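Lipocalin (Argas monolakensis, PDB 3BRN) probably binds biogenic amines, as a tick lipocalin, and holds serotonin inside its beta barrel. Local coordinates at residues 49-61 with 71-84. Residues are numbered along the deposited sequence; the frame is centred on the assembly and turned at random.
Sequences TLSEGQSTSFTYG and LTATVTVNGDKIEV. With SRO (serotonin), chain C.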
ATOM      1  N   THR A  49      -2.066  16.999   2.640  1.00 49.35           N
ATOM      2  CA  THR A  49      -2.858  16.191   3.557  1.00 47.77           C
ATOM      3  C   THR A  49      -4.291  15.956   3.071  1.00 45.39           C
ATOM      4  O   THR A  49      -4.931  16.855   2.521  1.00 40.48           O
ATOM      5  CB  THR A  49      -2.839  16.770   4.978  1.00 46.33           C
ATOM      6  OG1 THR A  49      -1.496  16.737   5.480  1.00 47.85           O
ATOM      7  CG2 THR A  49      -3.728  15.954   5.903  1.00 48.49           C
ATOM      8  N   LEU A  50      -4.676  14.683   3.049  1.00 43.48           N
ATOM      9  CA  LEU A  50      -6.041  14.285   2.735  1.00 39.11           C
ATOM     10  C   LEU A  50      -6.882  14.306   3.999  1.00 41.25           C
ATOM     11  O   LEU A  50      -6.394  13.979   5.082  1.00 40.76           O
ATOM     12  CB  LEU A  50      -6.062  12.858   2.180  1.00 42.67           C
ATOM     13  CG  LEU A  50      -6.020  12.655   0.670  1.00 41.71           C
ATOM     14  CD1 LEU A  50      -6.015  11.141   0.361  1.00 44.98           C
ATOM     15  CD2 LEU A  50      -7.219  13.340   0.036  1.00 37.40           C
ATOM     16  N   SER A  51      -8.130  14.736   3.855  1.00 37.11           N
ATOM     17  CA  SER A  51      -9.126  14.607   4.902  1.00 41.09           C
ATOM     18  C   SER A  51     -10.237  13.775   4.283  1.00 38.00           C
ATOM     19  O   SER A  51     -10.173  13.459   3.109  1.00 32.44           O
ATOM     20  CB  SER A  51      -9.651  15.978   5.338  1.00 40.47           C
ATOM     21  OG  SER A  51     -10.104  16.719   4.220  1.00 40.91           O
ATOM     22  N   GLU A  52     -11.235  13.409   5.076  1.00 40.25           N
ATOM     23  CA  GLU A  52     -12.287  12.484   4.638  1.00 34.97           C
ATOM     24  C   GLU A  52     -13.038  12.952   3.392  1.00 37.34           C
ATOM     25  O   GLU A  52     -13.504  14.092   3.326  1.00 37.02           O
ATOM     26  CB  GLU A  52     -13.285  12.253   5.784  1.00 39.12           C
ATOM     27  CG  GLU A  52     -14.451  11.349   5.428  1.00 38.48           C
ATOM     28  CD  GLU A  52     -14.023   9.906   5.270  1.00 36.76           C
ATOM     29  OE1 GLU A  52     -12.853   9.613   5.582  1.00 49.92           O
ATOM     30  OE2 GLU A  52     -14.845   9.080   4.829  1.00 44.12           O
ATOM     31  N   GLY A  53     -13.266  12.026   2.468  1.00 34.11           N
ATOM     32  CA  GLY A  53     -14.056  12.299   1.261  1.00 39.26           C
ATOM     33  C   GLY A  53     -13.366  13.025   0.110  1.00 34.89           C
ATOM     34  O   GLY A  53     -13.970  13.259  -0.933  1.00 37.88           O
ATOM     35  N   GLN A  54     -12.108  13.397   0.300  1.00 36.79           N
ATOM     36  CA  GLN A  54     -11.404  14.205  -0.694  1.00 40.32           C
ATOM     37  C   GLN A  54     -10.740  13.373  -1.781  1.00 40.15           C
ATOM     38  O   GLN A  54     -10.535  12.163  -1.615  1.00 39.24           O
ATOM     39  CB  GLN A  54     -10.372  15.118  -0.031  1.00 44.36           C
ATOM     40  CG  GLN A  54     -10.976  16.202   0.828  1.00 46.98           C
ATOM     41  CD  GLN A  54      -9.937  17.132   1.415  1.00 56.75           C
ATOM     42  OE1 GLN A  54      -8.740  16.613   1.649  1.00 49.89           O
ATOM     43  NE2 GLN A  54     -10.210  18.308   1.651  1.00 46.08           N
ATOM     44  N   SER A  55     -10.519  14.012  -2.929  1.00 36.60           N
ATOM     45  CA  SER A  55      -9.764  13.429  -4.040  1.00 38.64           C
ATOM     46  C   SER A  55      -8.482  14.208  -4.185  1.00 39.02           C
ATOM     47  O   SER A  55      -8.433  15.398  -3.872  1.00 42.37           O
ATOM     48  CB  SER A  55     -10.556  13.524  -5.340  1.00 36.98           C
ATOM     49  OG  SER A  55     -11.686  12.676  -5.309  1.00 41.67           O
ATOM     50  N   THR A  56      -7.436  13.552  -4.665  1.00 36.23           N
ATOM     51  CA  THR A  56      -6.147  14.217  -4.807  1.00 47.21           C
ATOM     52  C   THR A  56      -5.275  13.418  -5.759  1.00 45.99           C
ATOM     53  O   THR A  56      -5.608  12.284  -6.096  1.00 40.89           O
ATOM     54  CB  THR A  56      -5.424  14.346  -3.446  1.00 47.54           C
ATOM     55  OG1 THR A  56      -4.452  15.398  -3.503  1.00 47.74           O
ATOM     56  CG2 THR A  56      -4.732  13.036  -3.081  1.00 45.71           C
ATOM     57  N   SER A  57      -4.235  14.055  -6.286  1.00 48.51           N
ATOM     58  CA  SER A  57      -3.267  13.364  -7.135  1.00 43.18           C
ATOM     59  C   SER A  57      -2.264  12.654  -6.253  1.00 42.65           C
ATOM     60  O   SER A  57      -1.955  13.121  -5.157  1.00 36.78           O
ATOM     61  CB  SER A  57      -2.500  14.373  -8.009  1.00 51.36           C
ATOM     62  OG  SER A  57      -3.359  15.082  -8.877  1.00 52.74           O
ATOM     63  N   PHE A  58      -1.699  11.557  -6.758  1.00 41.53           N
ATOM     64  CA  PHE A  58      -0.601  10.905  -6.067  1.00 40.28           C
ATOM     65  C   PHE A  58       0.298  10.256  -7.093  1.00 34.86           C
ATOM     66  O   PHE A  58      -0.117  10.019  -8.228  1.00 37.24           O
ATOM     67  CB  PHE A  58      -1.102   9.863  -5.057  1.00 37.86           C
ATOM     68  CG  PHE A  58      -1.664   8.623  -5.689  1.00 35.55           C
ATOM     69  CD1 PHE A  58      -2.924   8.634  -6.257  1.00 31.08           C
ATOM     70  CD2 PHE A  58      -0.931   7.447  -5.715  1.00 36.08           C
ATOM     71  CE1 PHE A  58      -3.415   7.527  -6.893  1.00 32.27           C
ATOM     72  CE2 PHE A  58      -1.422   6.326  -6.331  1.00 30.02           C
ATOM     73  CZ  PHE A  58      -2.685   6.350  -6.900  1.00 39.92           C
ATOM     74  N   THR A  59       1.564  10.117  -6.734  1.00 39.63           N
ATOM     75  CA  THR A  59       2.550   9.487  -7.605  1.00 43.18           C
ATOM     76  C   THR A  59       2.674   8.007  -7.257  1.00 42.11           C
ATOM     77  O   THR A  59       2.566   7.623  -6.091  1.00 35.93           O
ATOM     78  CB  THR A  59       3.919  10.162  -7.458  1.00 42.65           C
ATOM     79  OG1 THR A  59       3.790  11.569  -7.716  1.00 47.57           O
ATOM     80  CG2 THR A  59       4.950   9.551  -8.424  1.00 39.49           C
ATOM     81  N   TYR A  60       2.845   7.186  -8.285  1.00 36.85           N
ATOM     82  CA  TYR A  60       3.059   5.760  -8.117  1.00 36.66           C
ATOM     83  C   TYR A  60       4.028   5.290  -9.185  1.00 37.40           C
ATOM     84  O   TYR A  60       4.350   6.032 -10.130  1.00 40.17           O
ATOM     85  CB  TYR A  60       1.744   4.995  -8.220  1.00 39.16           C
ATOM     86  CG  TYR A  60       1.189   4.904  -9.616  1.00 48.47           C
ATOM     87  CD1 TYR A  60       0.393   5.916 -10.130  1.00 42.01           C
ATOM     88  CD2 TYR A  60       1.419   3.776 -10.410  1.00 41.06           C
ATOM     89  CE1 TYR A  60      -0.112   5.844 -11.413  1.00 43.38           C
ATOM     90  CE2 TYR A  60       0.898   3.688 -11.691  1.00 44.90           C
ATOM     91  CZ  TYR A  60       0.134   4.735 -12.188  1.00 53.26           C
ATOM     92  OH  TYR A  60      -0.425   4.661 -13.451  1.00 47.17           O
ATOM     93  N   GLY A  61       4.630   4.136  -8.958  1.00 37.21           N
ATOM     94  CA  GLY A  61       5.650   3.681  -9.876  1.00 35.57           C
ATOM     95  C   GLY A  61       6.151   2.294  -9.600  1.00 37.14           C
ATOM     96  O   GLY A  61       5.507   1.494  -8.922  1.00 37.94           O
ATOM     97  N   LEU A  71       4.520   7.891 -12.121  1.00 44.00           N
ATOM     98  CA  LEU A  71       3.301   8.132 -12.873  1.00 41.65           C
ATOM     99  C   LEU A  71       2.312   8.737 -11.876  1.00 43.90           C
ATOM    100  O   LEU A  71       2.594   8.769 -10.680  1.00 43.86           O
ATOM    101  CB  LEU A  71       2.755   6.813 -13.429  1.00 42.18           C
ATOM    102  CG  LEU A  71       3.739   6.047 -14.323  1.00 51.96           C
ATOM    103  CD1 LEU A  71       3.155   4.728 -14.784  1.00 46.62           C
ATOM    104  CD2 LEU A  71       4.112   6.897 -15.517  1.00 60.81           C
ATOM    105  N   THR A  72       1.265   9.384 -12.373  1.00 47.07           N
ATOM    106  CA  THR A  72       0.297  10.000 -11.475  1.00 47.03           C
ATOM    107  C   THR A  72      -1.101   9.508 -11.759  1.00 42.32           C
ATOM    108  O   THR A  72      -1.431   9.134 -12.888  1.00 43.34           O
ATOM    109  CB  THR A  72       0.305  11.560 -11.519  1.00 50.78           C
ATOM    110  OG1 THR A  72      -0.242  12.009 -12.763  1.00 56.47           O
ATOM    111  CG2 THR A  72       1.708  12.118 -11.341  1.00 48.35           C
ATOM    112  N   ALA A  73      -1.899   9.443 -10.696  1.00 40.71           N
ATOM    113  CA  ALA A  73      -3.296   9.087 -10.797  1.00 33.71           C
ATOM    114  C   ALA A  73      -4.053   9.818  -9.689  1.00 34.71           C
ATOM    115  O   ALA A  73      -3.475  10.625  -8.953  1.00 39.57           O
ATOM    116  CB  ALA A  73      -3.469   7.587 -10.664  1.00 40.13           C
ATOM    117  N   THR A  74      -5.356   9.607  -9.645  1.00 34.21           N
ATOM    118  CA  THR A  74      -6.194  10.230  -8.639  1.00 38.20           C
ATOM    119  C   THR A  74      -6.606   9.182  -7.618  1.00 39.19           C
ATOM    120  O   THR A  74      -6.803   8.019  -7.960  1.00 38.22           O
ATOM    121  CB  THR A  74      -7.443  10.821  -9.283  1.00 39.93           C
ATOM    122  OG1 THR A  74      -7.039  11.796 -10.246  1.00 39.22           O
ATOM    123  CG2 THR A  74      -8.380  11.484  -8.221  1.00 31.14           C
ATOM    124  N   VAL A  75      -6.665   9.592  -6.355  1.00 39.25           N
ATOM    125  CA  VAL A  75      -7.148   8.743  -5.274  1.00 36.69           C
ATOM    126  C   VAL A  75      -8.195   9.528  -4.471  1.00 37.66           C
ATOM    127  O   VAL A  75      -7.999  10.707  -4.173  1.00 40.26           O
ATOM    128  CB  VAL A  75      -5.982   8.331  -4.352  1.00 39.85           C
ATOM    129  CG1 VAL A  75      -5.445   9.556  -3.600  1.00 27.47           C
ATOM    130  CG2 VAL A  75      -6.416   7.205  -3.387  1.00 34.45           C
ATOM    131  N   THR A  76      -9.340   8.899  -4.223  1.00 34.63           N
ATOM    132  CA  THR A  76     -10.414   9.478  -3.419  1.00 39.48           C
ATOM    133  C   THR A  76     -10.679   8.551  -2.244  1.00 40.66           C
ATOM    134  O   THR A  76     -10.711   7.330  -2.407  1.00 40.78           O
ATOM    135  CB  THR A  76     -11.723   9.591  -4.233  1.00 40.44           C
ATOM    136  OG1 THR A  76     -11.429  10.141  -5.525  1.00 41.94           O
ATOM    137  CG2 THR A  76     -12.732  10.504  -3.516  1.00 37.30           C
ATOM    138  N   VAL A  77     -10.791   9.131  -1.056  1.00 37.86           N
ATOM    139  CA  VAL A  77     -10.904   8.362   0.181  1.00 37.60           C
ATOM    140  C   VAL A  77     -12.247   8.545   0.882  1.00 36.29           C
ATOM    141  O   VAL A  77     -12.670   9.669   1.142  1.00 36.82           O
ATOM    142  CB  VAL A  77      -9.750   8.703   1.153  1.00 35.01           C
ATOM    143  CG1 VAL A  77      -8.422   8.120   0.634  1.00 30.74           C
ATOM    144  CG2 VAL A  77      -9.621  10.197   1.310  1.00 36.56           C
ATOM    145  N   ASN A  78     -12.911   7.426   1.173  1.00 39.64           N
ATOM    146  CA  ASN A  78     -14.160   7.410   1.938  1.00 43.12           C
ATOM    147  C   ASN A  78     -14.229   6.174   2.855  1.00 35.33           C
ATOM    148  O   ASN A  78     -14.116   5.053   2.382  1.00 37.99           O
ATOM    149  CB  ASN A  78     -15.369   7.413   0.985  1.00 40.74           C
ATOM    150  CG  ASN A  78     -15.423   8.659   0.097  1.00 52.74           C
ATOM    151  OD1 ASN A  78     -15.972   9.748   0.629  1.00 55.18           O
ATOM    152  ND2 ASN A  78     -15.042   8.615  -1.073  1.00 40.33           N
ATOM    153  N   GLY A  79     -14.505   6.372   4.141  1.00 33.66           N
ATOM    154  CA  GLY A  79     -14.565   5.234   5.070  1.00 33.02           C
ATOM    155  C   GLY A  79     -13.280   4.443   4.917  1.00 31.10           C
ATOM    156  O   GLY A  79     -12.225   5.032   4.749  1.00 30.33           O
ATOM    157  N   ASP A  80     -13.392   3.131   4.747  1.00 32.88           N
ATOM    158  CA  ASP A  80     -12.213   2.300   4.520  1.00 33.50           C
ATOM    159  C   ASP A  80     -11.857   2.074   3.052  1.00 38.78           C
ATOM    160  O   ASP A  80     -11.033   1.210   2.739  1.00 34.65           O
ATOM    161  CB  ASP A  80     -12.342   0.953   5.254  1.00 35.94           C
ATOM    162  CG  ASP A  80     -13.511   0.116   4.750  1.00 43.05           C
ATOM    163  OD1 ASP A  80     -14.281   0.616   3.906  1.00 49.54           O
ATOM    164  OD2 ASP A  80     -13.685  -1.031   5.228  1.00 52.23           O
ATOM    165  N   LYS A  81     -12.392   2.908   2.165  1.00 35.13           N
ATOM    166  CA  LYS A  81     -12.154   2.745   0.728  1.00 39.68           C
ATOM    167  C   LYS A  81     -11.133   3.723   0.145  1.00 36.14           C
ATOM    168  O   LYS A  81     -11.240   4.936   0.327  1.00 37.80           O
ATOM    169  CB  LYS A  81     -13.459   2.867  -0.062  1.00 42.09           C
ATOM    170  CG  LYS A  81     -14.539   1.897   0.362  1.00 44.41           C
ATOM    171  CD  LYS A  81     -14.086   0.465   0.189  1.00 45.56           C
ATOM    172  CE  LYS A  81     -15.109  -0.479   0.830  1.00 51.43           C
ATOM    173  NZ  LYS A  81     -14.885  -1.880   0.382  1.00 45.44           N
ATOM    174  N   ILE A  82     -10.143   3.172  -0.550  1.00 33.70           N
ATOM    175  CA  ILE A  82      -9.208   3.953  -1.364  1.00 42.82           C
ATOM    176  C   ILE A  82      -9.563   3.686  -2.821  1.00 43.85           C
ATOM    177  O   ILE A  82      -9.464   2.551  -3.295  1.00 42.66           O
ATOM    178  CB  ILE A  82      -7.736   3.526  -1.127  1.00 42.56           C
ATOM    179  CG1 ILE A  82      -7.318   3.817   0.321  1.00 32.43           C
ATOM    180  CG2 ILE A  82      -6.777   4.250  -2.107  1.00 36.68           C
ATOM    181  CD1 ILE A  82      -5.984   3.180   0.708  1.00 40.87           C
ATOM    182  N   GLU A  83     -10.145   4.691  -3.466  1.00 39.83           N
ATOM    183  CA  GLU A  83     -10.619   4.543  -4.839  1.00 42.52           C
ATOM    184  C   GLU A  83      -9.671   5.223  -5.805  1.00 40.29           C
ATOM    185  O   GLU A  83      -9.447   6.428  -5.717  1.00 35.49           O
ATOM    186  CB  GLU A  83     -12.021   5.136  -4.987  1.00 47.25           C
ATOM    187  CG  GLU A  83     -12.566   5.044  -6.406  1.00 57.39           C
ATOM    188  CD  GLU A  83     -12.835   3.612  -6.840  1.00 59.53           C
ATOM    189  OE1 GLU A  83     -13.284   2.813  -5.995  1.00 70.20           O
ATOM    190  OE2 GLU A  83     -12.629   3.298  -8.031  1.00 66.17           O
ATOM    191  N   VAL A  84      -9.074   4.436  -6.697  1.00 39.48           N
ATOM    192  CA  VAL A  84      -8.059   4.944  -7.592  1.00 37.83           C
ATOM    193  C   VAL A  84      -8.598   5.012  -9.023  1.00 42.56           C
ATOM    194  O   VAL A  84      -9.366   4.136  -9.444  1.00 37.98           O
ATOM    195  CB  VAL A  84      -6.764   4.089  -7.555  1.00 44.78           C
ATOM    196  CG1 VAL A  84      -5.858   4.450  -8.719  1.00 43.70           C
ATOM    197  CG2 VAL A  84      -6.035   4.290  -6.243  1.00 38.99           C
TER
HETATM  198  OH  SRO C 158      -2.496   6.486  -2.692  1.00 30.72           O
HETATM  199  CZ3 SRO C 158      -2.660   5.128  -2.561  1.00 20.96           C
HETATM  200  CH2 SRO C 158      -3.417   4.477  -3.531  1.00 22.30           C
HETATM  201  CZ2 SRO C 158      -3.522   3.084  -3.524  1.00 29.99           C
HETATM  202  CE2 SRO C 158      -2.906   2.411  -2.480  1.00 20.32           C
HETATM  203  NE1 SRO C 158      -2.834   1.109  -2.103  1.00 19.00           N
HETATM  204  CD1 SRO C 158      -2.065   1.006  -0.994  1.00 18.43           C
HETATM  205  CG  SRO C 158      -1.652   2.284  -0.618  1.00 20.61           C
HETATM  206  CD2 SRO C 158      -2.204   3.159  -1.550  1.00 25.20           C
HETATM  207  CE3 SRO C 158      -2.094   4.463  -1.599  1.00 28.32           C
HETATM  208  CB  SRO C 158      -0.813   2.628   0.588  1.00 25.24           C
HETATM  209  CA  SRO C 158      -1.643   3.437   1.605  1.00 24.56           C
HETATM  210  NZ  SRO C 158      -0.752   3.893   2.677  1.00 24.95           N
HETATM  211  O   HOH W   1     -11.352   7.596   4.711  1.00 51.30           O
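Phe58 lies across Val75 and Ala73 on the next strand, and its ring shows how one side chain can join a strand pair to a ligand. CG sits between the backbone N and the carbonyl carbon (chi1 72°), a setting that swings the ring over the neighbouring strand. From CB the chain runs to CG, where the ring divides: Phe58 CD1 packs 3.6 Å from Val75 CB, and Phe58 CE1 beyond it reaches Ala73 CB at 3.8 Å, with Thr74 O near the ring plane at that edge. On the other branch Phe58 CD2 lies 3.5 Å from the serotonin OH, which stands over one ring face toward the rim. Phe58 CZ, at the tip, meets Val84 CG2 at 4.0 Å, one strand further on, and the ligand's CH2. Tyr60 repeats the lean: Leu71 CB covers one face of its ring in a CH-pi contact, 3.8 Å from the centroid.

Beneath these rings the strands run antiparallel, with paired backbone bonds linking Thr56 to Val75, Phe58 to Ala73 and Tyr60 to Leu71. On the opposite face the hydroxyls of Ser55 and Thr76 share a short hydrogen bond, OG to OG1 2.6 Å. At the turn end, Glu52 bends back so that OE2 takes the Gly79 N-H on its syn lone pair, nearly straight at 170°; a water links OE1 to Gly79 O. The carboxylate thus clasps the type II' turn of residues 78-81. Ile82 and Val84 also touch serotonin, which is hydrogen-bonded to Ser18 O and Asp106 OD2. Such an up-and-down antiparallel meander, its inward side chains lining a ligand pocket, is characteristic of the lipocalin barrel.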